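Local atomic coordinates of shikimate dehydrogenase (Thermotoga maritima, PDB entry 3U62), a protein that probably catalyses the reversible NADPH-linked reduction of 3-dehydroshikimate to shikimate, a step on the route to chorismate and the aromatic amino acids. Residues 195-200 / 217-222; 110-115 / 168-173; 13-18 / 30-35; 20-25 / 246-251. All coordinates share one frame; numbering follows the deposited sequence.

Contact 1: residues 195-200 / 217-222; sequences LVYDVI and HIIKGN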
loop_
_atom_site.group_PDB
_atom_site.type_symbol
_atom_site.label_atom_id
_atom_site.label_comp_id
_atom_site.label_asym_id
_atom_site.label_seq_id
_atom_site.Cartn_x
_atom_site.Cartn_y
_atom_site.Cartn_z
ATOM N N LEU A 195 14.114 -8.089 8.392
ATOM C CA LEU A 195 12.881 -7.322 8.239
ATOM C C LEU A 195 11.738 -8.170 7.694
ATOM O O LEU A 195 11.879 -8.837 6.667
ATOM C CB LEU A 195 13.106 -6.101 7.334
ATOM C CG LEU A 195 11.890 -5.266 6.896
ATOM C CD1 LEU A 195 11.261 -4.512 8.064
ATOM C CD2 LEU A 195 12.276 -4.301 5.787
ATOM N N VAL A 196 10.614 -8.146 8.405
ATOM C CA VAL A 196 9.351 -8.671 7.893
ATOM C C VAL A 196 8.363 -7.509 7.843
ATOM O O VAL A 196 8.050 -6.895 8.868
ATOM C CB VAL A 196 8.803 -9.837 8.755
ATOM C CG1 VAL A 196 7.370 -10.189 8.355
ATOM C CG2 VAL A 196 9.704 -11.063 8.633
ATOM N N TYR A 197 7.894 -7.210 6.637
ATOM C CA TYR A 197 7.041 -6.060 6.386
ATOM C C TYR A 197 5.749 -6.544 5.744
ATOM O O TYR A 197 5.776 -7.270 4.749
ATOM C CB TYR A 197 7.775 -5.083 5.462
ATOM C CG TYR A 197 7.172 -3.698 5.327
ATOM C CD1 TYR A 197 7.818 -2.583 5.866
ATOM C CD2 TYR A 197 5.982 -3.492 4.628
ATOM C CE1 TYR A 197 7.282 -1.304 5.731
ATOM C CE2 TYR A 197 5.437 -2.219 4.490
ATOM C CZ TYR A 197 6.092 -1.132 5.043
ATOM O OH TYR A 197 5.554 0.126 4.906
ATOM N N ASP A 198 4.621 -6.149 6.322
ATOM C CA ASP A 198 3.317 -6.519 5.789
ATOM C C ASP A 198 2.510 -5.252 5.551
ATOM O O ASP A 198 2.360 -4.430 6.456
ATOM C CB ASP A 198 2.590 -7.449 6.768
ATOM C CG ASP A 198 1.532 -8.310 6.094
ATOM O OD1 ASP A 198 0.883 -7.844 5.132
ATOM O OD2 ASP A 198 1.340 -9.464 6.538
ATOM N N VAL A 199 2.001 -5.088 4.332
ATOM C CA VAL A 199 1.200 -3.908 3.995
ATOM C C VAL A 199 -0.175 -3.950 4.661
ATOM O O VAL A 199 -0.861 -2.925 4.746
ATOM C CB VAL A 199 1.039 -3.696 2.460
ATOM C CG1 VAL A 199 2.404 -3.578 1.780
ATOM C CG2 VAL A 199 0.200 -4.812 1.830
ATOM N N ILE A 200 -0.574 -5.135 5.122
ATOM C CA ILE A 200 -1.838 -5.303 5.832
ATOM C C ILE A 200 -1.767 -4.599 7.183
ATOM O O ILE A 200 -0.799 -4.746 7.937
ATOM C CB ILE A 200 -2.245 -6.790 5.970
ATOM C CG1 ILE A 200 -2.420 -7.411 4.579
ATOM C CG2 ILE A 200 -3.540 -6.931 6.777
ATOM C CD1 ILE A 200 -2.402 -8.928 4.552
ATOM N N HIS A 217 13.203 -6.296 12.807
ATOM C CA HIS A 217 12.140 -5.346 12.502
ATOM C C HIS A 217 10.930 -6.043 11.909
ATOM O O HIS A 217 11.026 -6.732 10.890
ATOM C CB HIS A 217 12.624 -4.259 11.546
ATOM C CG HIS A 217 13.712 -3.399 12.104
ATOM N ND1 HIS A 217 13.556 -2.641 13.245
ATOM C CD2 HIS A 217 14.965 -3.152 11.655
ATOM C CE1 HIS A 217 14.674 -1.979 13.483
ATOM N NE2 HIS A 217 15.544 -2.273 12.533
ATOM N N ILE A 218 9.791 -5.862 12.568
ATOM C CA ILE A 218 8.522 -6.392 12.093
ATOM C C ILE A 218 7.546 -5.230 11.980
ATOM O O ILE A 218 7.072 -4.697 12.990
ATOM C CB ILE A 218 7.977 -7.494 13.024
ATOM C CG1 ILE A 218 9.010 -8.614 13.172
ATOM C CG2 ILE A 218 6.663 -8.054 12.482
ATOM C CD1 ILE A 218 8.970 -9.327 14.513
ATOM N N ILE A 219 7.265 -4.835 10.743
ATOM C CA ILE A 219 6.475 -3.640 10.479
ATOM C C ILE A 219 5.177 -4.003 9.758
ATOM O O ILE A 219 5.203 -4.569 8.663
ATOM C CB ILE A 219 7.291 -2.594 9.663
ATOM C CG1 ILE A 219 8.561 -2.194 10.428
ATOM C CG2 ILE A 219 6.442 -1.363 9.354
ATOM C CD1 ILE A 219 9.643 -1.518 9.571
ATOM N N LYS A 220 4.048 -3.687 10.391
ATOM C CA LYS A 220 2.733 -3.865 9.775
ATOM C C LYS A 220 2.384 -2.645 8.927
ATOM O O LYS A 220 3.151 -1.683 8.862
ATOM C CB LYS A 220 1.640 -4.076 10.827
ATOM C CG LYS A 220 1.897 -5.172 11.846
ATOM C CD LYS A 220 0.698 -5.329 12.777
ATOM C CE LYS A 220 0.484 -4.100 13.664
ATOM N NZ LYS A 220 -0.733 -4.237 14.511
ATOM N N GLY A 221 1.214 -2.684 8.296
ATOM C CA GLY A 221 0.809 -1.646 7.351
ATOM C C GLY A 221 0.359 -0.321 7.941
ATOM O O GLY A 221 0.004 0.594 7.195
ATOM N N ASN A 222 0.374 -0.210 9.269
ATOM C CA ASN A 222 -0.108 1.000 9.939
ATOM C C ASN A 222 0.747 2.248 9.693
ATOM O O ASN A 222 0.202 3.345 9.540
ATOM C CB ASN A 222 -0.325 0.764 11.439
ATOM C CG ASN A 222 0.943 0.341 12.162
ATOM O OD1 ASN A 222 1.810 -0.329 11.598
ATOM N ND2 ASN A 222 1.052 0.727 13.429
HETATM O O HOH W 1 4.281 0.353 7.396
HETATM O O HOH W 2 -0.923 -0.075 4.728
#

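Contact 2: residues 110-115 / 168-173; sequences PVVVVG and KSLFNT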
loop_
_atom_site.group_PDB
_atom_site.type_symbol
_atom_site.label_atom_id
_atom_site.label_comp_id
_atom_site.label_asym_id
_atom_site.label_seq_id
_atom_site.Cartn_x
_atom_site.Cartn_y
_atom_site.Cartn_z
ATOM N N PRO A 110 19.314 -9.699 0.013
ATOM C CA PRO A 110 18.216 -9.539 -0.953
ATOM C C PRO A 110 16.860 -9.281 -0.306
ATOM O O PRO A 110 16.629 -9.666 0.844
ATOM C CB PRO A 110 18.192 -10.888 -1.679
ATOM C CG PRO A 110 19.554 -11.454 -1.469
ATOM C CD PRO A 110 19.918 -11.038 -0.089
ATOM N N VAL A 111 15.978 -8.633 -1.061
ATOM C CA VAL A 111 14.630 -8.320 -0.605
ATOM C C VAL A 111 13.612 -9.106 -1.427
ATOM O O VAL A 111 13.635 -9.064 -2.660
ATOM C CB VAL A 111 14.332 -6.804 -0.724
ATOM C CG1 VAL A 111 12.933 -6.488 -0.220
ATOM C CG2 VAL A 111 15.366 -5.989 0.043
ATOM N N VAL A 112 12.729 -9.825 -0.738
ATOM C CA VAL A 112 11.629 -10.534 -1.390
ATOM C C VAL A 112 10.347 -9.707 -1.266
ATOM O O VAL A 112 9.986 -9.259 -0.175
ATOM C CB VAL A 112 11.413 -11.954 -0.793
ATOM C CG1 VAL A 112 10.183 -12.623 -1.398
ATOM C CG2 VAL A 112 12.638 -12.821 -1.034
ATOM N N VAL A 113 9.682 -9.504 -2.400
ATOM C CA VAL A 113 8.396 -8.817 -2.447
ATOM C C VAL A 113 7.337 -9.815 -2.911
ATOM O O VAL A 113 7.423 -10.347 -4.020
ATOM C CB VAL A 113 8.438 -7.593 -3.401
ATOM C CG1 VAL A 113 7.069 -6.926 -3.492
ATOM C CG2 VAL A 113 9.489 -6.587 -2.944
ATOM N N VAL A 114 6.351 -10.078 -2.056
ATOM C CA VAL A 114 5.270 -11.007 -2.388
ATOM C C VAL A 114 4.118 -10.242 -3.032
ATOM O O VAL A 114 3.559 -9.320 -2.431
ATOM C CB VAL A 114 4.765 -11.797 -1.154
ATOM C CG1 VAL A 114 3.776 -12.881 -1.573
ATOM C CG2 VAL A 114 5.928 -12.414 -0.397
ATOM N N GLY A 115 3.776 -10.633 -4.256
ATOM C CA GLY A 115 2.748 -9.954 -5.037
ATOM C C GLY A 115 3.337 -9.129 -6.164
ATOM O O GLY A 115 4.525 -8.796 -6.147
ATOM N N LYS A 168 17.142 -11.382 3.094
ATOM C CA LYS A 168 17.275 -10.711 4.386
ATOM C C LYS A 168 16.053 -9.870 4.756
ATOM O O LYS A 168 15.841 -9.568 5.932
ATOM C CB LYS A 168 18.546 -9.857 4.428
ATOM C CG LYS A 168 19.833 -10.668 4.441
ATOM C CD LYS A 168 21.019 -9.825 4.872
ATOM C CE LYS A 168 22.303 -10.638 4.856
ATOM N NZ LYS A 168 23.445 -9.883 5.447
ATOM N N SER A 169 15.255 -9.496 3.758
ATOM C CA SER A 169 14.012 -8.758 3.996
ATOM C C SER A 169 12.849 -9.358 3.216
ATOM O O SER A 169 13.020 -9.822 2.087
ATOM C CB SER A 169 14.175 -7.281 3.629
ATOM O OG SER A 169 15.195 -6.670 4.405
ATOM N N LEU A 170 11.668 -9.339 3.831
ATOM C CA LEU A 170 10.449 -9.850 3.208
ATOM C C LEU A 170 9.310 -8.838 3.313
ATOM O O LEU A 170 9.011 -8.333 4.398
ATOM C CB LEU A 170 10.034 -11.180 3.849
ATOM C CG LEU A 170 8.706 -11.823 3.427
ATOM C CD1 LEU A 170 8.752 -12.297 1.982
ATOM C CD2 LEU A 170 8.350 -12.972 4.349
ATOM N N PHE A 171 8.685 -8.551 2.173
ATOM C CA PHE A 171 7.516 -7.681 2.098
ATOM C C PHE A 171 6.324 -8.473 1.575
ATOM O O PHE A 171 6.387 -9.024 0.470
ATOM C CB PHE A 171 7.768 -6.508 1.139
ATOM C CG PHE A 171 8.705 -5.453 1.669
ATOM C CD1 PHE A 171 10.073 -5.692 1.757
ATOM C CD2 PHE A 171 8.221 -4.202 2.042
ATOM C CE1 PHE A 171 10.942 -4.713 2.235
ATOM C CE2 PHE A 171 9.085 -3.216 2.522
ATOM C CZ PHE A 171 10.447 -3.474 2.617
ATOM N N ASN A 172 5.247 -8.545 2.354
ATOM C CA ASN A 172 3.973 -8.996 1.805
ATOM C C ASN A 172 3.177 -7.798 1.319
ATOM O O ASN A 172 2.919 -6.866 2.087
ATOM C CB ASN A 172 3.136 -9.787 2.811
ATOM C CG ASN A 172 1.730 -10.075 2.291
ATOM O OD1 ASN A 172 0.732 -9.689 2.900
ATOM N ND2 ASN A 172 1.648 -10.738 1.139
ATOM N N THR A 173 2.788 -7.823 0.047
ATOM C CA THR A 173 1.993 -6.740 -0.535
ATOM C C THR A 173 0.622 -7.228 -1.012
ATOM O O THR A 173 -0.170 -6.453 -1.557
ATOM C CB THR A 173 2.728 -6.027 -1.697
ATOM O OG1 THR A 173 2.725 -6.868 -2.859
ATOM C CG2 THR A 173 4.168 -5.688 -1.314
#

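Contact 3: residues 13-18 / 30-35; sequences SISPRL and HSYGME. With SO4 (sulfate ion), chain B.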
loop_
_atom_site.group_PDB
_atom_site.type_symbol
_atom_site.label_atom_id
_atom_site.label_comp_id
_atom_site.label_asym_id
_atom_site.label_seq_id
_atom_site.Cartn_x
_atom_site.Cartn_y
_atom_site.Cartn_z
ATOM N N SER A 13 -13.320 -0.206 5.259
ATOM C CA SER A 13 -12.188 0.716 5.256
ATOM C C SER A 13 -12.115 1.518 6.549
ATOM O O SER A 13 -13.142 1.944 7.087
ATOM C CB SER A 13 -12.286 1.673 4.065
ATOM O OG SER A 13 -11.268 2.658 4.106
ATOM N N ILE A 14 -10.895 1.724 7.034
ATOM C CA ILE A 14 -10.656 2.530 8.232
ATOM C C ILE A 14 -10.536 4.023 7.906
ATOM O O ILE A 14 -10.505 4.861 8.810
ATOM C CB ILE A 14 -9.395 2.057 9.011
ATOM C CG1 ILE A 14 -8.119 2.288 8.182
ATOM C CG2 ILE A 14 -9.543 0.592 9.440
ATOM C CD1 ILE A 14 -6.851 2.296 9.015
ATOM N N SER A 15 -10.470 4.345 6.616
ATOM C CA SER A 15 -10.248 5.721 6.169
ATOM C C SER A 15 -11.373 6.716 6.503
ATOM O O SER A 15 -11.083 7.781 7.049
ATOM C CB SER A 15 -9.896 5.770 4.676
ATOM O OG SER A 15 -8.580 5.302 4.447
ATOM N N PRO A 16 -12.649 6.384 6.189
ATOM C CA PRO A 16 -13.689 7.387 6.451
ATOM C C PRO A 16 -13.718 7.916 7.890
ATOM O O PRO A 16 -13.763 9.132 8.080
ATOM C CB PRO A 16 -14.984 6.645 6.115
ATOM C CG PRO A 16 -14.576 5.653 5.095
ATOM C CD PRO A 16 -13.210 5.194 5.518
ATOM N N ARG A 17 -13.682 7.027 8.881
ATOM C CA ARG A 17 -13.728 7.446 10.288
ATOM C C ARG A 17 -12.559 8.365 10.651
ATOM O O ARG A 17 -12.743 9.353 11.366
ATOM C CB ARG A 17 -13.770 6.235 11.233
ATOM C CG ARG A 17 -12.507 5.388 11.201
ATOM C CD ARG A 17 -12.380 4.436 12.368
ATOM N NE ARG A 17 -11.113 3.702 12.279
ATOM C CZ ARG A 17 -10.870 2.523 12.846
ATOM N NH1 ARG A 17 -11.807 1.913 13.561
ATOM N NH2 ARG A 17 -9.684 1.947 12.692
ATOM N N LEU A 18 -11.369 8.040 10.145
ATOM C CA LEU A 18 -10.158 8.793 10.464
ATOM C C LEU A 18 -10.113 10.168 9.803
ATOM O O LEU A 18 -9.844 11.163 10.478
ATOM C CB LEU A 18 -8.902 7.983 10.132
ATOM C CG LEU A 18 -8.519 6.919 11.167
ATOM C CD1 LEU A 18 -7.648 5.853 10.524
ATOM C CD2 LEU A 18 -7.815 7.545 12.377
ATOM N N HIS A 30 -14.752 19.614 5.169
ATOM C CA HIS A 30 -14.567 18.494 4.248
ATOM C C HIS A 30 -15.192 17.201 4.765
ATOM O O HIS A 30 -15.402 17.035 5.969
ATOM C CB HIS A 30 -13.080 18.283 3.943
ATOM C CG HIS A 30 -12.348 19.548 3.619
ATOM N ND1 HIS A 30 -12.774 20.424 2.644
ATOM C CD2 HIS A 30 -11.226 20.091 4.149
ATOM C CE1 HIS A 30 -11.945 21.450 2.585
ATOM N NE2 HIS A 30 -10.998 21.273 3.488
ATOM N N SER A 31 -15.486 16.296 3.836
ATOM C CA SER A 31 -16.087 15.006 4.153
ATOM C C SER A 31 -15.365 13.880 3.418
ATOM O O SER A 31 -14.779 14.098 2.353
ATOM C CB SER A 31 -17.571 15.009 3.783
ATOM O OG SER A 31 -17.757 15.290 2.403
ATOM N N TYR A 32 -15.413 12.682 3.992
ATOM C CA TYR A 32 -14.783 11.505 3.404
ATOM C C TYR A 32 -15.753 10.326 3.439
ATOM O O TYR A 32 -16.214 9.922 4.511
ATOM C CB TYR A 32 -13.492 11.166 4.155
ATOM C CG TYR A 32 -12.540 10.230 3.434
ATOM C CD1 TYR A 32 -11.352 10.707 2.875
ATOM C CD2 TYR A 32 -12.816 8.867 3.327
ATOM C CE1 TYR A 32 -10.467 9.848 2.223
ATOM C CE2 TYR A 32 -11.943 8.003 2.676
ATOM C CZ TYR A 32 -10.770 8.499 2.128
ATOM O OH TYR A 32 -9.907 7.643 1.485
ATOM N N GLY A 33 -16.055 9.784 2.262
ATOM C CA GLY A 33 -16.996 8.675 2.136
ATOM C C GLY A 33 -16.377 7.392 1.618
ATOM O O GLY A 33 -15.174 7.163 1.769
ATOM N N MET A 34 -17.213 6.553 1.013
ATOM C CA MET A 34 -16.787 5.257 0.486
ATOM C C MET A 34 -17.679 4.819 -0.668
ATOM O O MET A 34 -18.898 5.006 -0.634
ATOM C CB MET A 34 -16.786 4.189 1.586
ATOM C CG MET A 34 -18.121 4.008 2.313
ATOM S SD MET A 34 -18.216 2.488 3.273
ATOM C CE MET A 34 -16.882 2.736 4.447
ATOM N N GLU A 35 -17.058 4.241 -1.692
ATOM C CA GLU A 35 -17.776 3.761 -2.865
ATOM C C GLU A 35 -17.244 2.383 -3.243
ATOM O O GLU A 35 -16.164 2.263 -3.838
ATOM C CB GLU A 35 -17.618 4.743 -4.037
ATOM C CG GLU A 35 -18.045 6.189 -3.741
ATOM C CD GLU A 35 -19.532 6.453 -3.962
ATOM O OE1 GLU A 35 -20.291 5.498 -4.237
ATOM O OE2 GLU A 35 -19.946 7.630 -3.864
HETATM S S SO4 B . -8.453 1.212 4.144
HETATM O O1 SO4 B . -8.827 0.450 5.334
HETATM O O2 SO4 B . -9.287 0.805 3.017
HETATM O O3 SO4 B . -7.052 0.958 3.828
HETATM O O4 SO4 B . -8.635 2.643 4.404
#

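Contact 4: residues 20-25 / 246-251; sequences NEYFKR and EVFGEV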
loop_
_atom_site.group_PDB
_atom_site.type_symbol
_atom_site.label_atom_id
_atom_site.label_comp_id
_atom_site.label_asym_id
_atom_site.label_seq_id
_atom_site.Cartn_x
_atom_site.Cartn_y
_atom_site.Cartn_z
ATOM N N ASN A 20 -12.682 11.855 8.571
ATOM C CA ASN A 20 -13.802 12.632 9.106
ATOM C C ASN A 20 -13.549 13.179 10.507
ATOM O O ASN A 20 -13.940 14.312 10.809
ATOM C CB ASN A 20 -15.104 11.830 9.069
ATOM C CG ASN A 20 -15.675 11.710 7.670
ATOM O OD1 ASN A 20 -15.704 12.678 6.910
ATOM N ND2 ASN A 20 -16.141 10.515 7.323
ATOM N N GLU A 21 -12.907 12.378 11.361
ATOM C CA GLU A 21 -12.508 12.843 12.692
ATOM C C GLU A 21 -11.468 13.955 12.562
ATOM O O GLU A 21 -11.519 14.950 13.287
ATOM C CB GLU A 21 -11.955 11.693 13.544
ATOM C CG GLU A 21 -11.670 12.070 15.005
ATOM C CD GLU A 21 -10.969 10.971 15.799
ATOM O OE1 GLU A 21 -10.559 9.945 15.207
ATOM O OE2 GLU A 21 -10.827 11.136 17.031
ATOM N N TYR A 22 -10.536 13.770 11.628
ATOM C CA TYR A 22 -9.491 14.747 11.345
ATOM C C TYR A 22 -10.077 16.082 10.883
ATOM O O TYR A 22 -9.694 17.138 11.395
ATOM C CB TYR A 22 -8.511 14.190 10.306
ATOM C CG TYR A 22 -7.586 15.221 9.706
ATOM C CD1 TYR A 22 -6.395 15.568 10.341
ATOM C CD2 TYR A 22 -7.901 15.848 8.501
ATOM C CE1 TYR A 22 -5.546 16.518 9.794
ATOM C CE2 TYR A 22 -7.059 16.800 7.947
ATOM C CZ TYR A 22 -5.884 17.128 8.598
ATOM O OH TYR A 22 -5.042 18.066 8.058
ATOM N N PHE A 23 -10.998 16.031 9.919
ATOM C CA PHE A 23 -11.649 17.241 9.414
ATOM C C PHE A 23 -12.396 17.978 10.524
ATOM O O PHE A 23 -12.307 19.204 10.621
ATOM C CB PHE A 23 -12.606 16.935 8.254
ATOM C CG PHE A 23 -11.932 16.398 7.017
ATOM C CD1 PHE A 23 -12.559 15.423 6.245
ATOM C CD2 PHE A 23 -10.679 16.862 6.620
ATOM C CE1 PHE A 23 -11.953 14.918 5.098
ATOM C CE2 PHE A 23 -10.063 16.357 5.478
ATOM C CZ PHE A 23 -10.701 15.386 4.714
ATOM N N LYS A 24 -13.124 17.229 11.353
ATOM C CA LYS A 24 -13.886 17.813 12.454
ATOM C C LYS A 24 -12.975 18.480 13.486
ATOM O O LYS A 24 -13.249 19.598 13.927
ATOM C CB LYS A 24 -14.787 16.771 13.126
ATOM C CG LYS A 24 -15.786 17.366 14.114
ATOM C CD LYS A 24 -16.639 16.297 14.778
ATOM C CE LYS A 24 -17.482 16.889 15.899
ATOM N NZ LYS A 24 -18.424 15.884 16.478
ATOM N N ARG A 25 -11.897 17.790 13.860
ATOM C CA ARG A 25 -10.930 18.315 14.824
ATOM C C ARG A 25 -10.210 19.562 14.294
ATOM O O ARG A 25 -9.869 20.463 15.064
ATOM C CB ARG A 25 -9.932 17.217 15.217
ATOM C CG ARG A 25 -8.843 17.626 16.206
ATOM C CD ARG A 25 -9.398 18.024 17.567
ATOM N NE ARG A 25 -8.343 18.544 18.433
ATOM C CZ ARG A 25 -7.890 19.796 18.408
ATOM N NH1 ARG A 25 -8.399 20.688 17.564
ATOM N NH2 ARG A 25 -6.923 20.162 19.237
ATOM N N GLU A 246 -2.440 14.117 16.125
ATOM C CA GLU A 246 -3.407 13.810 17.174
ATOM C C GLU A 246 -4.409 12.739 16.734
ATOM O O GLU A 246 -4.649 11.776 17.465
ATOM C CB GLU A 246 -4.142 15.079 17.608
ATOM C CG GLU A 246 -5.074 14.889 18.794
ATOM C CD GLU A 246 -5.735 16.180 19.226
ATOM O OE1 GLU A 246 -6.984 16.237 19.228
ATOM O OE2 GLU A 246 -5.011 17.143 19.559
ATOM N N VAL A 247 -4.982 12.909 15.544
ATOM C CA VAL A 247 -6.047 12.026 15.067
ATOM C C VAL A 247 -5.502 10.740 14.441
ATOM O O VAL A 247 -5.874 9.642 14.855
ATOM C CB VAL A 247 -7.017 12.759 14.096
ATOM C CG1 VAL A 247 -8.031 11.791 13.491
ATOM C CG2 VAL A 247 -7.737 13.896 14.814
ATOM N N PHE A 248 -4.618 10.878 13.453
ATOM C CA PHE A 248 -4.066 9.717 12.755
ATOM C C PHE A 248 -3.014 8.957 13.566
ATOM O O PHE A 248 -2.717 7.803 13.261
ATOM C CB PHE A 248 -3.514 10.109 11.383
ATOM C CG PHE A 248 -4.564 10.202 10.311
ATOM C CD1 PHE A 248 -5.365 11.334 10.197
ATOM C CD2 PHE A 248 -4.752 9.154 9.412
ATOM C CE1 PHE A 248 -6.338 11.425 9.204
ATOM C CE2 PHE A 248 -5.726 9.235 8.417
ATOM C CZ PHE A 248 -6.518 10.373 8.312
ATOM N N GLY A 249 -2.461 9.600 14.593
ATOM C CA GLY A 249 -1.498 8.949 15.481
ATOM C C GLY A 249 -2.066 7.735 16.203
ATOM O O GLY A 249 -1.310 6.905 16.717
ATOM N N GLU A 250 -3.398 7.635 16.235
ATOM C CA GLU A 250 -4.079 6.511 16.882
ATOM C C GLU A 250 -3.839 5.173 16.170
ATOM O O GLU A 250 -3.939 4.114 16.796
ATOM C CB GLU A 250 -5.583 6.792 17.055
ATOM C CG GLU A 250 -6.432 6.632 15.794
ATOM C CD GLU A 250 -7.892 6.991 16.018
ATOM O OE1 GLU A 250 -8.204 8.201 16.185
ATOM O OE2 GLU A 250 -8.738 6.065 16.014
ATOM N N VAL A 251 -3.518 5.220 14.876
ATOM C CA VAL A 251 -3.210 3.999 14.120
ATOM C C VAL A 251 -1.846 3.419 14.497
ATOM O O VAL A 251 -1.544 2.269 14.173
ATOM C CB VAL A 251 -3.293 4.195 12.573
ATOM C CG1 VAL A 251 -4.621 4.819 12.175
ATOM C CG2 VAL A 251 -2.119 5.024 12.043
#

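Contact 1: residues 195-200 / 217-222
The Tyr197 ring has the carbonyl O of Ile219 over one face, 4.0 Å above its plane and displaced toward the rim, and it also stacks with Phe171 of the next strand. Its CE1 meets the Ile219 methyl CG2 at 3.7 Å. Tyr197 and Ile219 lie on strands 195-198 and 217-219, consecutive parallel strands of the Rossmann-type sheet, joined through helix 205-213 in a beta-alpha-beta unit. The two strands run almost exactly parallel (1°), held by Val196 N to His217 O, Ile219 N to Val196 O and Asp198 N to Ile219 O. Leu195, Tyr197, His217 and Ile219 share one face; Val196 and Ile218 occupy the other, where branched side chains suit packing under helix 205-213. With CG anti to the backbone N (chi1 172°), Leu195 brings CD1 within 3.7 Å of Ile219 CD1, an aliphatic pairing beside the aromatic one. Tyr197 OH bonds Ser101 and, at 2.8 Å, a water, which donates to Lys220 O. A phenylalanine here would keep the ring packing but would probably leave Ser101 and that water without their shared hydroxyl partner. At the strand end Asp198 OD2 bonds Thr204 and OD1 accepts from Ile200 N at 3.1 Å, an Asx turn that shapes the loop carrying Val199, which with Gly221 is predicted to bind NADP(+). Gly221 suits its place, since a CB there would run into Val199 O. A second water donates to both Val199 O and Gly221 O, and Gly221 N reaches Ile200 O at 2.9 Å from above the carbonyl plane.

Contact 2: residues 110-115 / 168-173
Phe171 and Val111 slant across each other, the valine methyl CG1 lying 3.6 Å from ring atom CD1. Phe171 CG is anti to the carbonyl carbon (chi1 -73°), which lays the ring back along its own strand, with Val112 O close to its plane at the edge. On the opposite face of the sheet Leu170 CD1 touches two valines, Val112 CG1 and Val114 CG2, each at 3.7 Å. Beta-branched valines fit this buried strand: they favour extended backbone and offer methyls to both neighbours, and helix 118-129 covers the Val111 side while helix 160-165 covers that of Val112 and Val114. At the C-terminal end Thr173 sets CG2 3.8 Å from Val113 CG1, while OG1, between the backbone N and the carbonyl carbon (chi1 74°), donates to Val114 O at 2.6 Å. The same carbonyl takes Thr173 N at 3.0 Å, so two bonds grip it. A valine in place of Thr173 would probably leave Val114 O to the backbone amide alone and slacken the strand end. Pro110 O likewise accepts twice, from Lys168 N and Ser169 N, at the other end, and straight bonds such as Val112 N to Ser169 O (2.8 Å) join the middle. A CB on Gly115 would collide with Thr173 OG1, and its positive phi also calls for glycine; this residue begins the GxGxxA sequence of a Rossmann fold, whose glycine-rich turn is predicted to bind NADP(+).

Contact 3: residues 13-18 / 30-35
Van der Waals contacts carry the pairing of Tyr32 with Ser15 and Pro16. Ring atom CE2 of Tyr32 lies 3.6 Å from Ser15 CB, and CD2 is equally close to Pro16 CA; both approach the ring obliquely, while Ser15 O sits above one face, toward the rim. With CG anti to the backbone N (chi1 -163°), the Tyr32 ring lies against the first turn of the helix, and its hydroxyl bonds Asn57. Pro16 adds CG against Met34 CE at 3.8 Å, the two side chains crossing at about a right angle. Proline suits a first helical turn, where no earlier carbonyl awaits its missing N-H. The segments belong to a beta-alpha-beta unit of the substrate-binding domain, strand 2-7, helix 15-26 and strand 31-36. Polar bonds gather at the helix's N-terminal end instead. Ser13 OG accepts from Ser15 N at 3.1 Å, a capping bond, and donates to sulfate O4 at 2.6 Å. Ser15 OG reaches the same oxygen at 2.7 Å, and Ile14 N donates to O1 at 3.0 Å. These three residues are predicted to bind shikimate, and the anion, probably from the crystallisation liquor, may occupy the place of the substrate carboxylate.

Contact 4: residues 20-25 / 246-251
Tyr22 and Val247 mark the nearest approach of the two backbones, their CA atoms 5.8 Å apart. Segment 20-25 is regular alpha-helix, with Arg25 N bonded to Glu21 O, whereas 246-251 passes from helix into a 3-10 turn in which Val251 N bonds Phe248 O three residues back. Val247 faces the first helix: CG1 lies 3.7 Å from Tyr22 N, and CG2 rests 4.0 Å from Arg25 CB. So compact a branched residue lets the backbones come close. Beside it Phe248 CE1 meets Tyr22 CB at 3.7 Å, the methylene at the edge of the Phe248 ring, near its plane, the side chains crossing roughly at right angles. Toward solvent the contact becomes ionic. Arg25, its chain bent at chi2 (64°), brings NE to Glu246 OE1 at 2.8 Å in a salt bridge; the oxygen is met on its syn side but 32° out of the carboxylate plane. Glu21 OE1 and Glu250 OE1 stand only 3.1 Å apart, their carboxylates turned 84° to each other. Glu250 OE1 also lies 3.0 Å from Val247 O, which is likely to raise the proton affinity of Glu250. The buried Tyr22 hydroxyl bonds Ile238 O and Asp240 N. Helix 15-26 packs on the C-terminal helix 241-248 and the turn after it, while Phe248 reaches Phe225, Tyr226 and Ala229 of helix 222-235, and His30, just before strand 31-36, meets Phe23 of helix 15-26 edge-to-face.

In the fold
Contacts 1 and 2 belong to one parallel sheet, strands 169-172 and 195-198 being neighbours in it; contact 2 is the more buried, and contact 1 lies at the sheet's outer strand. Both rely on regular backbone bonding with aliphatic and aromatic packing. Contacts 3 and 4, about 11 Å apart between centres, share helix 15-26 in the substrate-binding domain and depend on side chains instead: packing beside an anion-binding helix start in one, a salt bridge and crowded carboxylates near solvent in the other. Contacts 2 and 3 lie on opposite sides of the chain's centre. Asn222 ND2 probably bonds Val251 O, tying contact 1 to contact 4.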